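Local coordinates for A rubisco-like protein (Burkholderia fungorum, PDB 3NWR) that is a RuBisCO-like protein, classed as a lyase, that probably catalyses enolase-type chemistry in a TIM-barrel active site, at residues A366-V371 and A403-G408; G151-T156 and S373-F378; H319-K324 and A330-S335; G358-T363 and R422-F427; R399-A404 and T409-Y414. All coordinates share one frame; numbering follows the deposited sequence.

Interaction 1. Residues A366-V371 and A403-G408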
# COMPACT_ATOMS: atom_id res chain seq x y z
N ALA A 366 -29.63 -1.18 11.72
CA ALA A 366 -28.32 -1.18 12.35
C ALA A 366 -27.44 -0.09 11.75
O ALA A 366 -26.66 0.57 12.45
CB ALA A 366 -27.67 -2.54 12.21
N THR A 367 -27.58 0.11 10.45
CA THR A 367 -26.79 1.12 9.75
C THR A 367 -27.17 2.52 10.22
O THR A 367 -26.30 3.34 10.53
CB THR A 367 -26.95 0.98 8.23
OG1 THR A 367 -26.45 -0.30 7.83
CG2 THR A 367 -26.17 2.07 7.49
N PHE A 368 -28.47 2.79 10.29
CA PHE A 368 -28.98 4.08 10.76
C PHE A 368 -28.49 4.35 12.18
O PHE A 368 -28.05 5.45 12.50
CB PHE A 368 -30.51 4.08 10.70
CG PHE A 368 -31.15 5.41 11.00
CD1 PHE A 368 -30.72 6.56 10.36
CD2 PHE A 368 -32.21 5.50 11.89
CE1 PHE A 368 -31.33 7.79 10.62
CE2 PHE A 368 -32.82 6.72 12.15
CZ PHE A 368 -32.38 7.86 11.51
N ASP A 369 -28.57 3.33 13.02
CA ASP A 369 -28.17 3.47 14.41
C ASP A 369 -26.65 3.66 14.56
O ASP A 369 -26.20 4.34 15.48
CB ASP A 369 -28.69 2.29 15.24
CG ASP A 369 -30.20 2.32 15.40
OD1 ASP A 369 -30.81 3.39 15.17
OD2 ASP A 369 -30.79 1.28 15.75
N ALA A 370 -25.88 3.09 13.65
CA ALA A 370 -24.42 3.31 13.64
C ALA A 370 -24.06 4.75 13.28
O ALA A 370 -23.24 5.37 13.96
CB ALA A 370 -23.73 2.34 12.68
N VAL A 371 -24.66 5.28 12.22
CA VAL A 371 -24.31 6.60 11.71
C VAL A 371 -24.95 7.74 12.51
O VAL A 371 -24.36 8.80 12.68
CB VAL A 371 -24.68 6.73 10.21
CG1 VAL A 371 -24.45 8.15 9.70
CG2 VAL A 371 -23.89 5.71 9.38
N ALA A 403 -37.38 4.74 5.04
CA ALA A 403 -38.52 5.53 5.49
C ALA A 403 -38.97 5.10 6.90
O ALA A 403 -39.25 5.93 7.76
CB ALA A 403 -39.66 5.42 4.50
N ALA A 404 -39.01 3.79 7.12
CA ALA A 404 -39.40 3.24 8.42
C ALA A 404 -38.47 3.70 9.54
O ALA A 404 -38.90 4.22 10.56
CB ALA A 404 -39.44 1.73 8.36
N VAL A 405 -37.16 3.52 9.35
CA VAL A 405 -36.25 3.83 10.45
C VAL A 405 -36.19 5.33 10.73
O VAL A 405 -36.05 5.75 11.87
CB VAL A 405 -34.83 3.22 10.25
CG1 VAL A 405 -34.95 1.74 9.92
CG2 VAL A 405 -34.06 3.96 9.15
N GLN A 406 -36.32 6.13 9.68
CA GLN A 406 -36.31 7.58 9.85
C GLN A 406 -37.56 8.06 10.58
O GLN A 406 -37.51 9.05 11.31
CB GLN A 406 -36.14 8.28 8.50
CG GLN A 406 -34.76 8.03 7.87
CD GLN A 406 -34.61 8.67 6.50
OE1 GLN A 406 -34.20 8.01 5.55
NE2 GLN A 406 -34.94 9.95 6.40
N ALA A 407 -38.67 7.34 10.40
CA ALA A 407 -39.92 7.66 11.08
C ALA A 407 -39.96 7.04 12.47
O ALA A 407 -40.84 7.36 13.27
CB ALA A 407 -41.12 7.20 10.26
N GLY A 408 -39.03 6.14 12.75
CA GLY A 408 -38.94 5.53 14.07
C GLY A 408 -39.78 4.28 14.24
O GLY A 408 -39.95 3.79 15.36

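Interaction 2. Residues G151-T156 and S373-F378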
# COMPACT_ATOMS: atom_id res chain seq x y z
N GLY A 151 -21.86 17.87 -1.47
CA GLY A 151 -21.70 17.82 -2.91
C GLY A 151 -22.29 16.58 -3.55
O GLY A 151 -22.86 16.62 -4.64
N THR A 152 -22.12 15.44 -2.89
CA THR A 152 -22.71 14.21 -3.38
C THR A 152 -24.24 14.27 -3.34
O THR A 152 -24.91 13.82 -4.27
CB THR A 152 -22.19 13.00 -2.58
OG1 THR A 152 -20.76 13.03 -2.56
CG2 THR A 152 -22.66 11.69 -3.21
N ARG A 153 -24.79 14.85 -2.27
CA ARG A 153 -26.23 15.06 -2.21
C ARG A 153 -26.71 15.97 -3.33
O ARG A 153 -27.72 15.70 -3.97
CB ARG A 153 -26.64 15.63 -0.85
CG ARG A 153 -26.54 14.63 0.29
CD ARG A 153 -27.29 15.17 1.51
NE ARG A 153 -27.40 14.20 2.60
CZ ARG A 153 -28.22 13.15 2.58
NH1 ARG A 153 -29.00 12.91 1.53
NH2 ARG A 153 -28.26 12.34 3.63
N ALA A 154 -25.97 17.04 -3.58
CA ALA A 154 -26.33 17.97 -4.64
C ALA A 154 -26.33 17.27 -6.00
O ALA A 154 -27.25 17.46 -6.81
CB ALA A 154 -25.40 19.16 -4.64
N LEU A 155 -25.30 16.46 -6.26
CA LEU A 155 -25.16 15.79 -7.54
C LEU A 155 -26.15 14.65 -7.75
O LEU A 155 -26.47 14.32 -8.89
CB LEU A 155 -23.72 15.29 -7.73
CG LEU A 155 -22.72 16.42 -8.03
CD1 LEU A 155 -21.28 15.99 -7.77
CD2 LEU A 155 -22.89 16.89 -9.48
N THR A 156 -26.62 14.02 -6.67
CA THR A 156 -27.61 12.96 -6.80
C THR A 156 -29.03 13.48 -6.60
O THR A 156 -30.01 12.75 -6.79
CB THR A 156 -27.35 11.82 -5.78
OG1 THR A 156 -27.36 12.37 -4.46
CG2 THR A 156 -26.01 11.16 -6.02
N SER A 373 -27.38 9.41 11.51
CA SER A 373 -27.90 10.34 10.51
C SER A 373 -28.15 9.56 9.23
O SER A 373 -27.92 8.36 9.18
CB SER A 373 -26.91 11.48 10.23
OG SER A 373 -25.96 11.08 9.26
N THR A 374 -28.59 10.25 8.18
CA THR A 374 -28.80 9.60 6.89
C THR A 374 -27.67 9.88 5.91
O THR A 374 -27.77 9.55 4.74
CB THR A 374 -30.12 10.01 6.21
OG1 THR A 374 -30.12 11.43 5.96
CG2 THR A 374 -31.32 9.64 7.09
N ASP A 375 -26.60 10.51 6.41
CA ASP A 375 -25.47 10.92 5.55
C ASP A 375 -24.56 9.74 5.24
O ASP A 375 -23.47 9.56 5.83
CB ASP A 375 -24.70 12.07 6.21
CG ASP A 375 -25.50 13.38 6.23
OD1 ASP A 375 -26.47 13.52 5.46
OD2 ASP A 375 -25.16 14.29 7.00
N LEU A 376 -25.02 8.91 4.32
CA LEU A 376 -24.32 7.69 3.98
C LEU A 376 -24.72 7.21 2.59
O LEU A 376 -25.81 7.54 2.09
CB LEU A 376 -24.57 6.62 5.05
CG LEU A 376 -26.03 6.17 5.17
CD1 LEU A 376 -26.27 4.85 4.45
CD2 LEU A 376 -26.45 6.08 6.64
N LEU A 377 -23.82 6.44 1.98
CA LEU A 377 -24.09 5.74 0.74
C LEU A 377 -24.29 4.26 1.06
O LEU A 377 -23.41 3.62 1.63
CB LEU A 377 -22.92 5.93 -0.23
CG LEU A 377 -22.94 5.16 -1.56
CD1 LEU A 377 -24.18 5.50 -2.37
CD2 LEU A 377 -21.67 5.45 -2.36
N PHE A 378 -25.48 3.75 0.72
CA PHE A 378 -25.88 2.39 1.06
C PHE A 378 -25.85 1.52 -0.18
O PHE A 378 -26.74 1.61 -1.04
CB PHE A 378 -27.30 2.45 1.65
CG PHE A 378 -27.75 1.18 2.33
CD1 PHE A 378 -27.25 0.82 3.57
CD2 PHE A 378 -28.71 0.36 1.74
CE1 PHE A 378 -27.68 -0.34 4.21
CE2 PHE A 378 -29.16 -0.80 2.38
CZ PHE A 378 -28.63 -1.15 3.61

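Interaction 3. Residues H319-K324 and A330-S335. With SO4 (sulfate ion), chain B.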
# COMPACT_ATOMS: atom_id res chain seq x y z
N HIS A 319 -17.16 -1.10 4.58
CA HIS A 319 -17.77 -2.43 4.53
C HIS A 319 -19.15 -2.37 5.19
O HIS A 319 -19.81 -1.34 5.05
CB HIS A 319 -16.81 -3.52 4.99
CG HIS A 319 -15.69 -3.74 4.01
ND1 HIS A 319 -14.75 -4.73 4.15
CD2 HIS A 319 -15.39 -3.09 2.86
CE1 HIS A 319 -13.90 -4.68 3.14
NE2 HIS A 319 -14.27 -3.69 2.34
N GLY A 320 -19.62 -3.41 5.86
CA GLY A 320 -21.02 -3.38 6.25
C GLY A 320 -21.41 -4.19 7.46
O GLY A 320 -20.78 -5.20 7.77
N LEU A 321 -22.47 -3.75 8.13
CA LEU A 321 -23.02 -4.49 9.26
C LEU A 321 -23.65 -5.79 8.77
O LEU A 321 -24.33 -5.81 7.74
CB LEU A 321 -24.05 -3.63 9.99
CG LEU A 321 -23.45 -2.34 10.55
CD1 LEU A 321 -24.52 -1.50 11.21
CD2 LEU A 321 -22.29 -2.63 11.52
N ALA A 322 -23.40 -6.87 9.50
CA ALA A 322 -23.85 -8.20 9.11
C ALA A 322 -23.36 -8.55 7.71
O ALA A 322 -24.05 -9.23 6.95
CB ALA A 322 -25.38 -8.30 9.18
N GLY A 323 -22.17 -8.09 7.36
CA GLY A 323 -21.67 -8.27 6.01
C GLY A 323 -21.14 -9.66 5.74
O GLY A 323 -21.14 -10.52 6.63
N LYS A 324 -20.68 -9.88 4.52
CA LYS A 324 -20.12 -11.17 4.12
C LYS A 324 -18.59 -11.19 4.21
O LYS A 324 -17.98 -12.24 4.04
CB LYS A 324 -20.59 -11.54 2.71
CG LYS A 324 -22.11 -11.63 2.59
CD LYS A 324 -22.56 -12.00 1.19
CE LYS A 324 -24.08 -12.05 1.12
NZ LYS A 324 -24.57 -12.61 -0.17
N ALA A 330 -18.34 -4.01 15.02
CA ALA A 330 -17.69 -2.95 15.79
C ALA A 330 -16.74 -2.13 14.92
O ALA A 330 -16.74 -0.90 15.00
CB ALA A 330 -16.96 -3.51 17.02
N GLU A 331 -15.92 -2.81 14.12
CA GLU A 331 -15.01 -2.10 13.21
C GLU A 331 -15.78 -1.27 12.19
O GLU A 331 -15.39 -0.14 11.89
CB GLU A 331 -14.05 -3.06 12.49
CG GLU A 331 -13.18 -2.31 11.47
CD GLU A 331 -12.03 -3.11 10.89
OE1 GLU A 331 -11.74 -4.22 11.38
OE2 GLU A 331 -11.39 -2.62 9.93
N VAL A 332 -16.84 -1.82 11.63
CA VAL A 332 -17.63 -1.07 10.66
C VAL A 332 -18.24 0.19 11.29
O VAL A 332 -18.17 1.28 10.72
CB VAL A 332 -18.76 -1.92 10.07
CG1 VAL A 332 -19.65 -1.04 9.18
CG2 VAL A 332 -18.19 -3.12 9.31
N ILE A 333 -18.81 0.05 12.49
CA ILE A 333 -19.41 1.18 13.18
C ILE A 333 -18.38 2.28 13.46
O ILE A 333 -18.61 3.44 13.15
CB ILE A 333 -20.07 0.74 14.50
CG1 ILE A 333 -21.26 -0.17 14.19
CG2 ILE A 333 -20.53 1.95 15.30
CD1 ILE A 333 -21.81 -0.88 15.41
N GLU A 334 -17.24 1.89 14.02
CA GLU A 334 -16.21 2.87 14.35
C GLU A 334 -15.69 3.56 13.08
O GLU A 334 -15.41 4.76 13.08
CB GLU A 334 -15.06 2.21 15.11
CG GLU A 334 -13.93 3.17 15.47
CD GLU A 334 -12.84 2.52 16.30
OE1 GLU A 334 -13.08 1.42 16.84
OE2 GLU A 334 -11.74 3.11 16.41
N SER A 335 -15.56 2.78 12.01
CA SER A 335 -15.02 3.32 10.75
C SER A 335 -16.00 4.34 10.14
O SER A 335 -15.59 5.40 9.67
CB SER A 335 -14.72 2.18 9.78
OG SER A 335 -13.70 1.33 10.30
S SO4 B . -24.29 -9.19 -1.67
O1 SO4 B . -24.70 -8.64 -2.96
O2 SO4 B . -25.38 -9.09 -0.71
O3 SO4 B . -23.13 -8.46 -1.17
O4 SO4 B . -23.92 -10.59 -1.84

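Interaction 4. Residues G358-T363 and R422-F427. With SO4 (sulfate ion), chain B.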
# COMPACT_ATOMS: atom_id res chain seq x y z
N GLY A 358 -23.59 -7.64 1.54
CA GLY A 358 -24.78 -8.25 2.12
C GLY A 358 -25.79 -7.24 2.65
O GLY A 358 -26.57 -7.55 3.55
N GLN A 359 -25.77 -6.03 2.11
CA GLN A 359 -26.68 -4.99 2.57
C GLN A 359 -28.05 -5.11 1.91
O GLN A 359 -28.17 -5.38 0.72
CB GLN A 359 -26.09 -3.61 2.32
CG GLN A 359 -24.77 -3.39 3.06
CD GLN A 359 -24.91 -3.66 4.55
OE1 GLN A 359 -25.62 -2.94 5.26
NE2 GLN A 359 -24.21 -4.68 5.04
N TRP A 360 -29.09 -4.90 2.71
CA TRP A 360 -30.45 -5.00 2.21
C TRP A 360 -31.39 -4.37 3.24
O TRP A 360 -30.92 -3.76 4.21
CB TRP A 360 -30.82 -6.47 1.94
CG TRP A 360 -30.91 -7.33 3.17
CD1 TRP A 360 -29.88 -7.73 3.98
CD2 TRP A 360 -32.11 -7.90 3.72
NE1 TRP A 360 -30.37 -8.52 5.00
CE2 TRP A 360 -31.73 -8.62 4.87
CE3 TRP A 360 -33.46 -7.85 3.36
CZ2 TRP A 360 -32.66 -9.31 5.65
CZ3 TRP A 360 -34.38 -8.52 4.15
CH2 TRP A 360 -33.98 -9.24 5.28
N ALA A 361 -32.69 -4.48 3.04
CA ALA A 361 -33.63 -3.88 3.99
C ALA A 361 -33.28 -4.24 5.43
O ALA A 361 -33.34 -3.39 6.32
CB ALA A 361 -35.06 -4.29 3.68
N GLY A 362 -32.91 -5.49 5.64
CA GLY A 362 -32.65 -6.00 6.98
C GLY A 362 -31.39 -5.50 7.68
O GLY A 362 -31.16 -5.85 8.84
N THR A 363 -30.56 -4.73 6.99
CA THR A 363 -29.40 -4.13 7.64
C THR A 363 -29.54 -2.61 7.79
O THR A 363 -28.63 -1.93 8.28
CB THR A 363 -28.08 -4.43 6.89
OG1 THR A 363 -28.16 -3.89 5.56
CG2 THR A 363 -27.84 -5.92 6.80
N ARG A 422 -42.16 -6.08 3.00
CA ARG A 422 -42.64 -7.33 3.60
C ARG A 422 -42.10 -8.53 2.83
O ARG A 422 -41.60 -9.50 3.42
CB ARG A 422 -44.17 -7.34 3.63
CG ARG A 422 -44.76 -8.46 4.48
CD ARG A 422 -46.26 -8.26 4.66
NE ARG A 422 -46.99 -8.31 3.39
CZ ARG A 422 -47.60 -7.28 2.82
NH1 ARG A 422 -47.59 -6.07 3.39
NH2 ARG A 422 -48.25 -7.44 1.67
N ARG A 423 -42.17 -8.46 1.50
CA ARG A 423 -41.65 -9.53 0.65
C ARG A 423 -40.14 -9.72 0.80
O ARG A 423 -39.64 -10.84 0.80
CB ARG A 423 -42.01 -9.26 -0.81
CG ARG A 423 -43.48 -9.38 -1.13
CD ARG A 423 -43.90 -10.84 -1.14
NE ARG A 423 -43.22 -11.58 -2.20
CZ ARG A 423 -43.73 -11.80 -3.41
NH1 ARG A 423 -44.93 -11.33 -3.71
NH2 ARG A 423 -43.04 -12.49 -4.31
N ALA A 424 -39.41 -8.62 0.94
CA ALA A 424 -37.97 -8.69 1.14
C ALA A 424 -37.64 -9.39 2.45
O ALA A 424 -36.77 -10.26 2.50
CB ALA A 424 -37.38 -7.29 1.12
N LEU A 425 -38.33 -9.01 3.52
CA LEU A 425 -38.02 -9.57 4.83
C LEU A 425 -38.28 -11.08 4.85
O LEU A 425 -37.54 -11.84 5.46
CB LEU A 425 -38.83 -8.87 5.92
CG LEU A 425 -38.47 -7.39 6.13
CD1 LEU A 425 -39.44 -6.71 7.09
CD2 LEU A 425 -37.02 -7.26 6.62
N ALA A 426 -39.33 -11.50 4.16
CA ALA A 426 -39.67 -12.91 4.08
C ALA A 426 -38.66 -13.69 3.23
O ALA A 426 -38.29 -14.82 3.57
CB ALA A 426 -41.08 -13.08 3.52
N PHE A 427 -38.23 -13.09 2.13
CA PHE A 427 -37.36 -13.77 1.17
C PHE A 427 -35.91 -13.88 1.64
O PHE A 427 -35.31 -14.96 1.58
CB PHE A 427 -37.42 -13.07 -0.18
CG PHE A 427 -36.55 -13.70 -1.23
CD1 PHE A 427 -37.00 -14.80 -1.96
CD2 PHE A 427 -35.28 -13.21 -1.50
CE1 PHE A 427 -36.21 -15.38 -2.92
CE2 PHE A 427 -34.48 -13.80 -2.46
CZ PHE A 427 -34.95 -14.88 -3.17
S SO4 B . -24.29 -9.19 -1.67
O1 SO4 B . -24.70 -8.64 -2.96
O2 SO4 B . -25.38 -9.09 -0.71
O3 SO4 B . -23.13 -8.46 -1.17
O4 SO4 B . -23.92 -10.59 -1.84

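Interaction 5. Residues R399-A404 and T409-Y414. With SO4 (sulfate ion), chain C.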
# COMPACT_ATOMS: atom_id res chain seq x y z
N ARG A 399 -35.77 1.50 0.10
CA ARG A 399 -36.29 2.85 0.37
C ARG A 399 -37.36 2.82 1.47
O ARG A 399 -37.41 3.72 2.31
CB ARG A 399 -36.85 3.47 -0.91
CG ARG A 399 -35.78 3.85 -1.94
CD ARG A 399 -35.05 5.12 -1.50
NE ARG A 399 -35.96 6.26 -1.50
CZ ARG A 399 -36.27 6.97 -2.58
NH1 ARG A 399 -35.72 6.67 -3.75
NH2 ARG A 399 -37.13 7.97 -2.48
N GLN A 400 -38.20 1.80 1.46
CA GLN A 400 -39.22 1.63 2.50
C GLN A 400 -38.59 1.37 3.87
O GLN A 400 -39.05 1.90 4.88
CB GLN A 400 -40.18 0.51 2.12
CG GLN A 400 -41.18 0.92 1.05
CD GLN A 400 -41.95 -0.26 0.48
OE1 GLN A 400 -41.60 -1.42 0.73
NE2 GLN A 400 -42.98 0.03 -0.30
N ALA A 401 -37.53 0.57 3.90
CA ALA A 401 -36.80 0.35 5.14
C ALA A 401 -36.25 1.67 5.69
O ALA A 401 -36.34 1.95 6.88
CB ALA A 401 -35.67 -0.66 4.94
N TRP A 402 -35.65 2.48 4.81
CA TRP A 402 -35.14 3.78 5.24
C TRP A 402 -36.25 4.71 5.75
O TRP A 402 -36.09 5.36 6.77
CB TRP A 402 -34.29 4.44 4.14
CG TRP A 402 -32.93 3.82 4.11
CD1 TRP A 402 -32.41 2.98 3.17
CD2 TRP A 402 -31.92 3.96 5.12
NE1 TRP A 402 -31.14 2.60 3.52
CE2 TRP A 402 -30.81 3.19 4.71
CE3 TRP A 402 -31.83 4.68 6.32
CZ2 TRP A 402 -29.64 3.10 5.46
CZ3 TRP A 402 -30.67 4.59 7.07
CH2 TRP A 402 -29.58 3.82 6.63
N ALA A 403 -37.38 4.74 5.04
CA ALA A 403 -38.52 5.53 5.49
C ALA A 403 -38.97 5.10 6.90
O ALA A 403 -39.25 5.93 7.76
CB ALA A 403 -39.66 5.42 4.50
N ALA A 404 -39.01 3.79 7.12
CA ALA A 404 -39.40 3.24 8.42
C ALA A 404 -38.47 3.70 9.54
O ALA A 404 -38.90 4.22 10.56
CB ALA A 404 -39.44 1.73 8.36
N THR A 409 -40.28 3.72 13.15
CA THR A 409 -41.15 2.55 13.26
C THR A 409 -40.39 1.27 12.90
O THR A 409 -39.64 1.23 11.93
CB THR A 409 -42.44 2.73 12.43
OG1 THR A 409 -43.31 1.61 12.64
CG2 THR A 409 -42.12 2.85 10.97
N PRO A 410 -40.55 0.21 13.71
CA PRO A 410 -39.81 -1.02 13.40
C PRO A 410 -40.13 -1.57 12.01
O PRO A 410 -41.28 -1.50 11.57
CB PRO A 410 -40.29 -2.00 14.48
CG PRO A 410 -40.72 -1.12 15.62
CD PRO A 410 -41.35 0.08 14.94
N LEU A 411 -39.15 -2.15 11.34
CA LEU A 411 -39.38 -2.68 9.99
C LEU A 411 -40.56 -3.66 9.88
O LEU A 411 -41.35 -3.56 8.95
CB LEU A 411 -38.10 -3.32 9.40
CG LEU A 411 -37.28 -2.42 8.48
CD1 LEU A 411 -36.79 -1.18 9.19
CD2 LEU A 411 -36.10 -3.21 7.93
N PRO A 412 -40.66 -4.64 10.80
CA PRO A 412 -41.77 -5.60 10.66
C PRO A 412 -43.14 -4.99 10.92
O PRO A 412 -44.14 -5.58 10.52
CB PRO A 412 -41.46 -6.66 11.72
CG PRO A 412 -39.97 -6.52 11.96
CD PRO A 412 -39.71 -5.04 11.85
N VAL A 413 -43.20 -3.83 11.58
CA VAL A 413 -44.46 -3.12 11.72
C VAL A 413 -44.79 -2.39 10.41
O VAL A 413 -45.88 -2.51 9.86
CB VAL A 413 -44.42 -2.11 12.89
CG1 VAL A 413 -45.69 -1.25 12.91
CG2 VAL A 413 -44.29 -2.84 14.22
N TYR A 414 -43.81 -1.65 9.89
CA TYR A 414 -44.00 -0.90 8.65
C TYR A 414 -44.31 -1.84 7.48
O TYR A 414 -45.05 -1.49 6.56
CB TYR A 414 -42.75 -0.08 8.36
CG TYR A 414 -42.94 1.09 7.42
CD1 TYR A 414 -43.83 2.10 7.72
CD2 TYR A 414 -42.15 1.21 6.28
CE1 TYR A 414 -43.98 3.20 6.88
CE2 TYR A 414 -42.29 2.31 5.43
CZ TYR A 414 -43.21 3.30 5.74
OH TYR A 414 -43.36 4.40 4.91
S SO4 C . -36.35 9.86 -5.71
O1 SO4 C . -37.62 9.55 -5.08
O2 SO4 C . -35.59 10.76 -4.85
O3 SO4 C . -36.59 10.50 -7.01
O4 SO4 C . -35.60 8.62 -5.91

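Interaction 1. Residues A366-V371 and A403-G408
Phe-368 and Val-405 lie on two neighbouring helices, 364-371 and 391-407, and their CA atoms, 7.3 Å apart, are the closest CA pair of the two segments. These are neighbouring outer helices of the TIM barrel in the RuBisCO-like catalytic domain, packed side by side outside the parallel strands. Phenylalanine suits its place because a long, flat group can bridge this gap. Its CG stands anti to the backbone N (chi1 -173°), which sends the ring out across the groove. There it slides alongside Val-405, the two side chains running in opposite directions, and Phe-368 CD2 rests 3.6 Å from Val-405 CG2. The beta-branch of valine is short enough to let the ring continue to the backbone behind it, where Phe-368 CE2 comes to 3.4 Å from Val-405 O. Gln-406 touches the ring with its CA and CG, CG lying 4.4 Å from Phe-368 CZ, while its NE2 is hydrogen-bonded to Asp-160 O. No hydrogen bond joins the two segments. Helix 391-407 ends directly beyond the contact in a Schellman motif, with Gly-408 as the C-prime residue at a phi of 89° that favours glycine. The carbonyl that meets the phenyl ring also accepts a weak bond, Gly-408 N to Val-405 O at 3.1 Å.

Interaction 2. Residues G151-T156 and S373-F378
The guanidinium of Arg-153 meets Asp-375 at its edge, with OD1 only 2° out of the guanidinium plane, and the two flat groups are turned 59° against each other. Obliquely to the guanidinium lies Thr-374 O, 3.0 Å from Arg-153 NH2. This salt bridge spans the place where the TIM barrel closes: helix 148-156 precedes the first strand, 163-165, and Asp-375 leads into the last, 377-379, which pairs with the first. The grip is side-on, with two nitrogens on one oxygen. Arg-153 NH2 reaches Asp-375 OD1 at 2.8 Å, using the lone pair anti to the other carboxylate oxygen, and Arg-153 NE reaches the same OD1 at 3.1 Å in a more bent bond. Arginine suits the site because its chain, extended from CG to NE, carries several donors across the gap; its NH1 serves the carbonyls of Val-158 and Arg-161 in the loop before strand 163-165. Together, the bonds to OD1 and those of NH1 fix the guanidinium's rotation, and the ion pair probably stabilises both charges. The aspartate sits at the centre of an inverse gamma turn, whose start is held by an ST turn: Asp-375 N donates to Ser-373 OG over 3.0 Å, at an N-H...O angle of 164°.

Interaction 3. Residues H319-K324 and A330-S335
Apolar contact carries this pairing, with Val-332 and Leu-321 at its heart. Leu-321 CD2 is the touching branch: it lies 3.9 Å from Val-332 CG1 and 3.8 Å from Ile-333 CG1, crossing the isoleucine at about a right angle. Val-332 points from its helix at the loop backbone. With CG1 anti to the backbone N (chi1 174°), both methyls rest against Gly-320, CG2 3.7 Å from Gly-320 O. Branched aliphatic groups suit this largely buried place; Leu-321 and Ile-333 also touch helix 364-371. The two segments belong to one beta-alpha unit of the TIM barrel, the loop after strand 315-319 folding back on helix 329-340; by strand order it probably corresponds to loop 6 of RuBisCO. Backbone bonding shapes the loop: residues 320-323 form a type II beta turn, closed by a weak bond. Within the helix, Ser-335 OG donates to Glu-331 O at 2.7 Å, returning a buried hydroxyl to its own backbone. Among the polar side chains of the loop, His-319 bonds Gln-327 through ND1 and packs on Asp-120 of the second subunit. The fully extended Lys-324 carries NZ to within 2.7 Å of sulfate O4, an anion also held by the amides of Gly-358 and Gly-382.

Interaction 4. Residues G358-T363 and R422-F427
Trp-360 stretches its indole toward helix 419-427 and meets Leu-425 at about a right angle, the six-membered part of the ring doing the touching. Leu-425 CD2 lies 3.8 Å from Trp-360 CZ3 and approaches obliquely, while Leu-425 CA stands at the ring's edge, near its plane. On the same rim the indole reaches the helix backbone, with CZ3 of Trp-360 3.4 Å from Ala-424 O. Alanine, with its small side chain, lets the large ring come this close. The tryptophan's CG sits between its own backbone N and carbonyl carbon (chi1 68°), so the indole folds back over the turn that follows it. Gly-362 N lies 3.1 Å above the indole plane, over its centre; glycine suits this position because a CB there would run into Trp-360 CZ2. The turn is closed behind it by Thr-363 N, which donates to Trp-360 O over 3.0 Å. No hydrogen bond crosses between the two segments. Phe-428, the next residue after the helical segment, also meets the indole, the planes inclined at about 50°, and a bound glycerol comes within about 3 Å of the Trp-360 side chain. At the other end of the loop Gly-358 N points a straight bond at sulfate O3, 2.9 Å away. Within the TIM barrel, segment 358-363 connects strand 352-355 to helix 364-371, and C-terminal helix 419-427 packs against this loop through Ala-424 and Leu-425. Helix 391-407 touches both partners: Ala-361 rests on its Ala-401 and Ala-424 on its Ser-397.

Interaction 5. Residues R399-A404 and T409-Y414
Ala-404 and Tyr-414 form the tight centre of this contact, where the chain leaves helix 391-407 and doubles back into the short helix 411-414. Ala-404 CB presses to 3.5 Å from Tyr-414 CD2, and its CA lies over one face of the ring, offset toward the rim. The tyrosine's CG is anti to the backbone N (chi1 -159°), laying the ring along the helix: Tyr-414 CE2 comes 3.3 Å from Gln-400 O, and the hydroxyl end reaches the methyl of Ala-403. Small alanines on this side give the flat ring room to lie close. Leu-411 fills the adjoining corner, its CD2 4.0 Å from Ala-401 CB. The turn itself is fixed by Thr-409 N, which donates to Ala-404 O at 3.0 Å and 151°, the 6→1 bond of the Schellman motif. Thr-409 CG2 lies 3.5 Å from that same oxygen, and Pro-410 then takes the N-cap position of the new helix. The outer side is looser: Pro-410, Pro-412 and Val-413 are exposed. The side-chain amide of Gln-400 turns to other partners, Leu-421 N and Glu-420. Arg-399, apart from the packing, presents its guanidinium edge to a sulfate, NH1 bonding O4 at 2.9 Å and NH2 bonding O1; Arg-161 and Arg-228 also donate to it. On the barrel side, Trp-402 packs on helix 364-371 and meets Phe-378 of strand 377-379 edge-to-face.

All five contacts belong to the TIM-barrel domain. Interactions 1 and 5 share Ala-403 and Ala-404 on helix 391-407, with centres about 9 Å apart and Val-405 CG1 3.5 Å from Leu-411 CD1. Interaction 4 lies about 11 Å from interaction 5, centre to centre, and Ala-361 O touches Leu-411 CD2 at 3.2 Å. Interaction 2 reaches interaction 1 through Thr-374 CG2, 3.5 Å from Gln-406 CD. Interactions 3 and 4, about 17 Å apart between centres, meet where Gln-359 NE2 probably donates to Leu-321 O at 2.9 Å. Both bind one sulfate, together with Gly-382 N, at the strands' C-terminal ends, a position consistent with a phosphate site of RuBisCO.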